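Local coordinates for flavoprotein (Thermotoga maritima, PDB 5V8S) that probably transfers electrons through bound FMN to a di-iron centre, as an oxidoreductase of the flavo-diiron family, at residues G68-I78 against S103-T112. The protein carries 1 engineered substitution. Residues are numbered along the deposited sequence; the frame is centred on the assembly and turned at random.
Sequences GWKGNYAKEFI and SGSLPATLKT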
ATOM      1  N   GLY A  68      20.598 -22.107   7.111  1.00 20.84           N
ATOM      2  CA  GLY A  68      20.688 -21.509   8.426  1.00 20.95           C
ATOM      3  C   GLY A  68      19.400 -20.768   8.765  1.00 20.30           C
ATOM      4  O   GLY A  68      18.336 -21.047   8.209  1.00 20.14           O
ATOM      5  N   TRP A  69      19.513 -19.801   9.674  1.00 20.36           N
ATOM      6  CA  TRP A  69      18.376 -19.014  10.143  1.00 20.11           C
ATOM      7  C   TRP A  69      18.634 -17.525   9.932  1.00 19.91           C
ATOM      8  O   TRP A  69      19.767 -17.086   9.735  1.00 22.00           O
ATOM      9  CB  TRP A  69      18.114 -19.211  11.644  1.00 20.00           C
ATOM     10  CG  TRP A  69      17.616 -20.573  12.066  1.00 18.71           C
ATOM     11  CD1 TRP A  69      17.275 -21.616  11.269  1.00 19.47           C
ATOM     12  CD2 TRP A  69      17.409 -21.010  13.413  1.00 20.10           C
ATOM     13  NE1 TRP A  69      16.889 -22.689  12.036  1.00 19.78           N
ATOM     14  CE2 TRP A  69      16.968 -22.342  13.356  1.00 20.05           C
ATOM     15  CE3 TRP A  69      17.570 -20.403  14.664  1.00 21.57           C
ATOM     16  CZ2 TRP A  69      16.678 -23.078  14.495  1.00 21.67           C
ATOM     17  CZ3 TRP A  69      17.295 -21.137  15.793  1.00 22.76           C
ATOM     18  CH2 TRP A  69      16.838 -22.459  15.700  1.00 23.04           C
ATOM     19  N   LYS A  70      17.559 -16.743   9.990  1.00 19.54           N
ATOM     20  CA  LYS A  70      17.668 -15.297   9.846  1.00 19.66           C
ATOM     21  C   LYS A  70      18.556 -14.733  10.953  1.00 21.43           C
ATOM     22  O   LYS A  70      18.612 -15.264  12.063  1.00 22.10           O
ATOM     23  CB  LYS A  70      16.268 -14.696   9.919  1.00 20.59           C
ATOM     24  CG  LYS A  70      16.175 -13.243   9.508  1.00 22.26           C
ATOM     25  CD  LYS A  70      14.678 -12.878   9.323  1.00 25.07           C
ATOM     26  CE  LYS A  70      14.409 -11.407   9.145  1.00 28.76           C
ATOM     27  NZ  LYS A  70      14.209 -10.805  10.457  1.00 32.41           N
ATOM     28  N   GLY A  71      19.217 -13.608  10.650  1.00 21.70           N
ATOM     29  CA  GLY A  71      20.287 -13.109  11.501  1.00 23.51           C
ATOM     30  C   GLY A  71      19.860 -12.704  12.897  1.00 24.50           C
ATOM     31  O   GLY A  71      20.655 -12.796  13.835  1.00 26.00           O
ATOM     32  N   ASN A  72      18.624 -12.206  13.059  1.00 24.52           N
ATOM     33  CA  ASN A  72      18.167 -11.845  14.397  1.00 24.72           C
ATOM     34  C   ASN A  72      18.015 -13.049  15.318  1.00 25.22           C
ATOM     35  O   ASN A  72      17.838 -12.865  16.526  1.00 26.49           O
ATOM     36  CB  ASN A  72      16.874 -11.002  14.351  1.00 24.94           C
ATOM     37  CG  ASN A  72      15.746 -11.672  13.582  1.00 27.20           C
ATOM     38  OD1 ASN A  72      15.957 -12.284  12.547  1.00 29.12           O
ATOM     39  ND2 ASN A  72      14.526 -11.534  14.085  1.00 27.48           N
ATOM     40  N   TYR A  73      18.119 -14.267  14.781  1.00 24.52           N
ATOM     41  CA  TYR A  73      18.028 -15.487  15.566  1.00 24.83           C
ATOM     42  C   TYR A  73      19.358 -16.252  15.595  1.00 24.77           C
ATOM     43  O   TYR A  73      19.376 -17.457  15.861  1.00 25.43           O
ATOM     44  CB  TYR A  73      16.905 -16.360  15.004  1.00 23.82           C
ATOM     45  CG  TYR A  73      15.518 -15.742  15.107  1.00 23.67           C
ATOM     46  CD1 TYR A  73      14.969 -15.443  16.341  1.00 25.43           C
ATOM     47  CD2 TYR A  73      14.761 -15.474  13.973  1.00 23.85           C
ATOM     48  CE1 TYR A  73      13.704 -14.881  16.451  1.00 25.88           C
ATOM     49  CE2 TYR A  73      13.476 -14.921  14.069  1.00 24.28           C
ATOM     50  CZ  TYR A  73      12.958 -14.626  15.312  1.00 26.06           C
ATOM     51  OH  TYR A  73      11.698 -14.061  15.428  1.00 26.80           O
ATOM     52  N   ALA A  74      20.479 -15.568  15.334  1.00 24.43           N
ATOM     53  CA  ALA A  74      21.773 -16.248  15.233  1.00 25.85           C
ATOM     54  C   ALA A  74      22.197 -16.869  16.559  1.00 27.28           C
ATOM     55  O   ALA A  74      22.752 -17.974  16.584  1.00 26.74           O
ATOM     56  CB  ALA A  74      22.835 -15.272  14.727  1.00 24.85           C
ATOM     57  N   LYS A  75      21.965 -16.172  17.670  1.00 27.58           N
ATOM     58  CA  LYS A  75      22.313 -16.728  18.974  1.00 31.72           C
ATOM     59  C   LYS A  75      21.498 -17.976  19.252  1.00 31.14           C
ATOM     60  O   LYS A  75      22.029 -18.986  19.738  1.00 32.05           O
ATOM     61  CB  LYS A  75      22.075 -15.684  20.070  1.00 35.29           C
ATOM     62  CG  LYS A  75      22.210 -16.220  21.506  1.00 39.93           C
ATOM     63  CD  LYS A  75      21.426 -15.378  22.509  1.00 43.17           C
ATOM     64  CE  LYS A  75      21.069 -16.190  23.751  1.00 45.51           C
ATOM     65  NZ  LYS A  75      22.278 -16.735  24.428  1.00 47.24           N
ATOM     66  N   GLU A  76      20.200 -17.919  18.950  1.00 29.93           N
ATOM     67  CA  GLU A  76      19.337 -19.079  19.118  1.00 30.26           C
ATOM     68  C   GLU A  76      19.802 -20.235  18.239  1.00 28.81           C
ATOM     69  O   GLU A  76      19.756 -21.400  18.656  1.00 29.67           O
ATOM     70  CB  GLU A  76      17.894 -18.686  18.787  1.00 30.98           C
ATOM     71  CG  GLU A  76      17.235 -17.751  19.808  1.00 33.90           C
ATOM     72  CD  GLU A  76      17.459 -16.261  19.540  1.00 35.47           C
ATOM     73  OE1 GLU A  76      18.346 -15.894  18.743  1.00 35.19           O
ATOM     74  OE2 GLU A  76      16.722 -15.441  20.136  1.00 37.95           O
ATOM     75  N   PHE A  77      20.260 -19.933  17.019  1.00 27.59           N
ATOM     76  CA  PHE A  77      20.710 -20.980  16.107  1.00 26.10           C
ATOM     77  C   PHE A  77      21.934 -21.702  16.655  1.00 26.86           C
ATOM     78  O   PHE A  77      21.999 -22.938  16.645  1.00 26.84           O
ATOM     79  CB  PHE A  77      21.031 -20.386  14.733  1.00 24.95           C
ATOM     80  CG  PHE A  77      21.532 -21.401  13.759  1.00 24.78           C
ATOM     81  CD1 PHE A  77      20.673 -22.330  13.203  1.00 26.39           C
ATOM     82  CD2 PHE A  77      22.874 -21.443  13.413  1.00 25.62           C
ATOM     83  CE1 PHE A  77      21.149 -23.288  12.323  1.00 26.04           C
ATOM     84  CE2 PHE A  77      23.343 -22.392  12.530  1.00 26.62           C
ATOM     85  CZ  PHE A  77      22.487 -23.305  11.984  1.00 26.07           C
ATOM     86  N   ILE A  78      22.918 -20.942  17.135  1.00 28.35           N
ATOM     87  CA  ILE A  78      24.119 -21.558  17.699  1.00 30.20           C
ATOM     88  C   ILE A  78      23.754 -22.443  18.884  1.00 31.60           C
ATOM     89  O   ILE A  78      24.209 -23.592  18.993  1.00 30.97           O
ATOM     90  CB  ILE A  78      25.155 -20.483  18.084  1.00 31.29           C
ATOM     91  CG1 ILE A  78      25.677 -19.743  16.851  1.00 32.13           C
ATOM     92  CG2 ILE A  78      26.306 -21.088  18.874  1.00 32.82           C
ATOM     93  CD1 ILE A  78      26.186 -20.611  15.751  1.00 34.02           C
ATOM     94  N   SER A 103      20.581 -17.238   5.420  1.00 20.66           N
ATOM     95  CA  SER A 103      22.034 -17.158   5.610  1.00 21.36           C
ATOM     96  C   SER A 103      22.474 -16.234   6.738  1.00 21.43           C
ATOM     97  O   SER A 103      23.683 -16.125   6.993  1.00 22.54           O
ATOM     98  CB  SER A 103      22.711 -16.694   4.316  1.00 21.24           C
ATOM     99  OG  SER A 103      22.462 -15.320   4.066  1.00 21.04           O
ATOM    100  N   GLY A 104      21.546 -15.556   7.412  1.00 21.14           N
ATOM    101  CA  GLY A 104      21.950 -14.511   8.336  1.00 21.92           C
ATOM    102  C   GLY A 104      22.752 -15.016   9.519  1.00 21.29           C
ATOM    103  O   GLY A 104      23.508 -14.251  10.138  1.00 23.86           O
ATOM    104  N   SER A 105      22.575 -16.290   9.874  1.00 21.03           N
ATOM    105  CA  SER A 105      23.305 -16.923  10.966  1.00 21.89           C
ATOM    106  C   SER A 105      24.693 -17.395  10.572  1.00 21.82           C
ATOM    107  O   SER A 105      25.436 -17.843  11.450  1.00 22.43           O
ATOM    108  CB  SER A 105      22.508 -18.125  11.487  1.00 22.55           C
ATOM    109  OG  SER A 105      22.170 -19.031  10.443  1.00 22.82           O
ATOM    110  N   LEU A 106      25.057 -17.311   9.295  1.00 22.33           N
ATOM    111  CA  LEU A 106      26.325 -17.886   8.843  1.00 21.77           C
ATOM    112  C   LEU A 106      27.541 -17.231   9.484  1.00 22.32           C
ATOM    113  O   LEU A 106      28.423 -17.962   9.975  1.00 23.90           O
ATOM    114  CB  LEU A 106      26.381 -17.886   7.307  1.00 22.39           C
ATOM    115  CG  LEU A 106      27.617 -18.526   6.663  1.00 23.79           C
ATOM    116  CD1 LEU A 106      27.806 -19.976   7.109  1.00 23.74           C
ATOM    117  CD2 LEU A 106      27.519 -18.424   5.125  1.00 24.86           C
ATOM    118  N   PRO A 107      27.667 -15.900   9.533  1.00 24.41           N
ATOM    119  CA  PRO A 107      28.874 -15.332  10.158  1.00 24.86           C
ATOM    120  C   PRO A 107      29.082 -15.810  11.583  1.00 26.20           C
ATOM    121  O   PRO A 107      30.204 -16.192  11.961  1.00 27.10           O
ATOM    122  CB  PRO A 107      28.646 -13.815  10.053  1.00 24.46           C
ATOM    123  CG  PRO A 107      27.748 -13.649   8.888  1.00 24.22           C
ATOM    124  CD  PRO A 107      26.831 -14.857   8.913  1.00 23.79           C
ATOM    125  N   ALA A 108      28.010 -15.862  12.370  1.00 26.34           N
ATOM    126  CA  ALA A 108      28.117 -16.334  13.747  1.00 26.76           C
ATOM    127  C   ALA A 108      28.489 -17.808  13.789  1.00 26.44           C
ATOM    128  O   ALA A 108      29.276 -18.241  14.650  1.00 28.66           O
ATOM    129  CB  ALA A 108      26.782 -16.115  14.453  1.00 26.87           C
ATOM    130  N   THR A 109      27.956 -18.593  12.852  1.00 26.18           N
ATOM    131  CA  THR A 109      28.281 -20.013  12.803  1.00 26.22           C
ATOM    132  C   THR A 109      29.761 -20.206  12.520  1.00 26.35           C
ATOM    133  O   THR A 109      30.430 -21.018  13.171  1.00 27.69           O
ATOM    134  CB  THR A 109      27.423 -20.706  11.740  1.00 25.63           C
ATOM    135  OG1 THR A 109      26.040 -20.516  12.052  1.00 25.78           O
ATOM    136  CG2 THR A 109      27.705 -22.215  11.691  1.00 25.81           C
ATOM    137  N   LEU A 110      30.297 -19.464  11.548  1.00 26.34           N
ATOM    138  CA  LEU A 110      31.704 -19.631  11.196  1.00 27.36           C
ATOM    139  C   LEU A 110      32.604 -19.255  12.368  1.00 29.53           C
ATOM    140  O   LEU A 110      33.615 -19.917  12.626  1.00 30.17           O
ATOM    141  CB  LEU A 110      32.039 -18.800   9.952  1.00 26.45           C
ATOM    142  CG  LEU A 110      31.354 -19.199   8.640  1.00 26.64           C
ATOM    143  CD1 LEU A 110      31.714 -18.258   7.514  1.00 27.56           C
ATOM    144  CD2 LEU A 110      31.719 -20.626   8.258  1.00 25.71           C
ATOM    145  N   LYS A 111      32.248 -18.203  13.101  1.00 31.25           N
ATOM    146  CA  LYS A 111      33.044 -17.812  14.262  1.00 35.08           C
ATOM    147  C   LYS A 111      32.989 -18.874  15.354  1.00 34.27           C
ATOM    148  O   LYS A 111      34.000 -19.153  16.013  1.00 34.45           O
ATOM    149  CB  LYS A 111      32.552 -16.472  14.809  1.00 40.22           C
ATOM    150  CG  LYS A 111      33.543 -15.323  14.630  1.00 45.90           C
ATOM    151  CD  LYS A 111      32.899 -13.965  14.915  1.00 49.31           C
ATOM    152  CE  LYS A 111      33.873 -12.810  14.681  1.00 52.05           C
ATOM    153  NZ  LYS A 111      33.203 -11.478  14.820  1.00 53.55           N
ATOM    154  N   THR A 112      31.816 -19.471  15.568  1.00 33.59           N
ATOM    155  CA  THR A 112      31.686 -20.504  16.589  1.00 33.90           C
ATOM    156  C   THR A 112      32.461 -21.759  16.204  1.00 34.51           C
ATOM    157  O   THR A 112      33.048 -22.420  17.070  1.00 35.20           O
ATOM    158  CB  THR A 112      30.211 -20.824  16.813  1.00 35.34           C
ATOM    159  OG1 THR A 112      29.517 -19.624  17.150  1.00 36.52           O
ATOM    160  CG2 THR A 112      30.031 -21.808  17.947  1.00 35.68           C
TER
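In the metallo-β-lactamase-like domain, two neighbouring helices that follow parallel strands of the same sheet, helix 74-82 after strand 62-66 and helix 106-113 after strand 92-94, meet where S105 enters the loop at W69. The S105 hydroxyl accepts the W69 backbone N-H in a nearly straight bond (N to OG 2.9 Å, 168°), and S105 N returns a weak, bent bond to W69 O. With chi1 at 54°, OG sits between its own N and carbonyl carbon, which carries it toward the W69 amide and over one face of the F77 ring. G104 has no side chain to hold the backbones apart: its CA lies 3.8 Å from that of G71.

F77 points its ring across the seam, CG anti to the backbone N. Its CE2 edge meets T109 OG1 near the ring plane at 3.3 Å, while F77 CD1 lies over the centre of one W69 ring face. T109 OG1 is tied back to S105 O, 2.8 Å away and above the carbonyl plane, joining T109 N there.

The helix segments run side by side at 42°, their axes 9.4 Å apart. A74 CB rests on A108 CB at 4.0 Å, and I78 reaches beyond with CD1 against T109 CA (3.7 Å) while its CG2 passes T112 CG2, the two side chains running in opposite directions. T112 OG1 bonds A108 O, approaching from the opposite face to T112 N.

Strands 26-34 and 50-59 lie beneath W69 and F77. S103, anchored to T98 and Y133, leads back toward the di-iron site about 8 Å from its side chain. Adjacent helices on one side of a sheet, with metal ligands in the loop and short helix leading into the second, typify the metallo-β-lactamase fold.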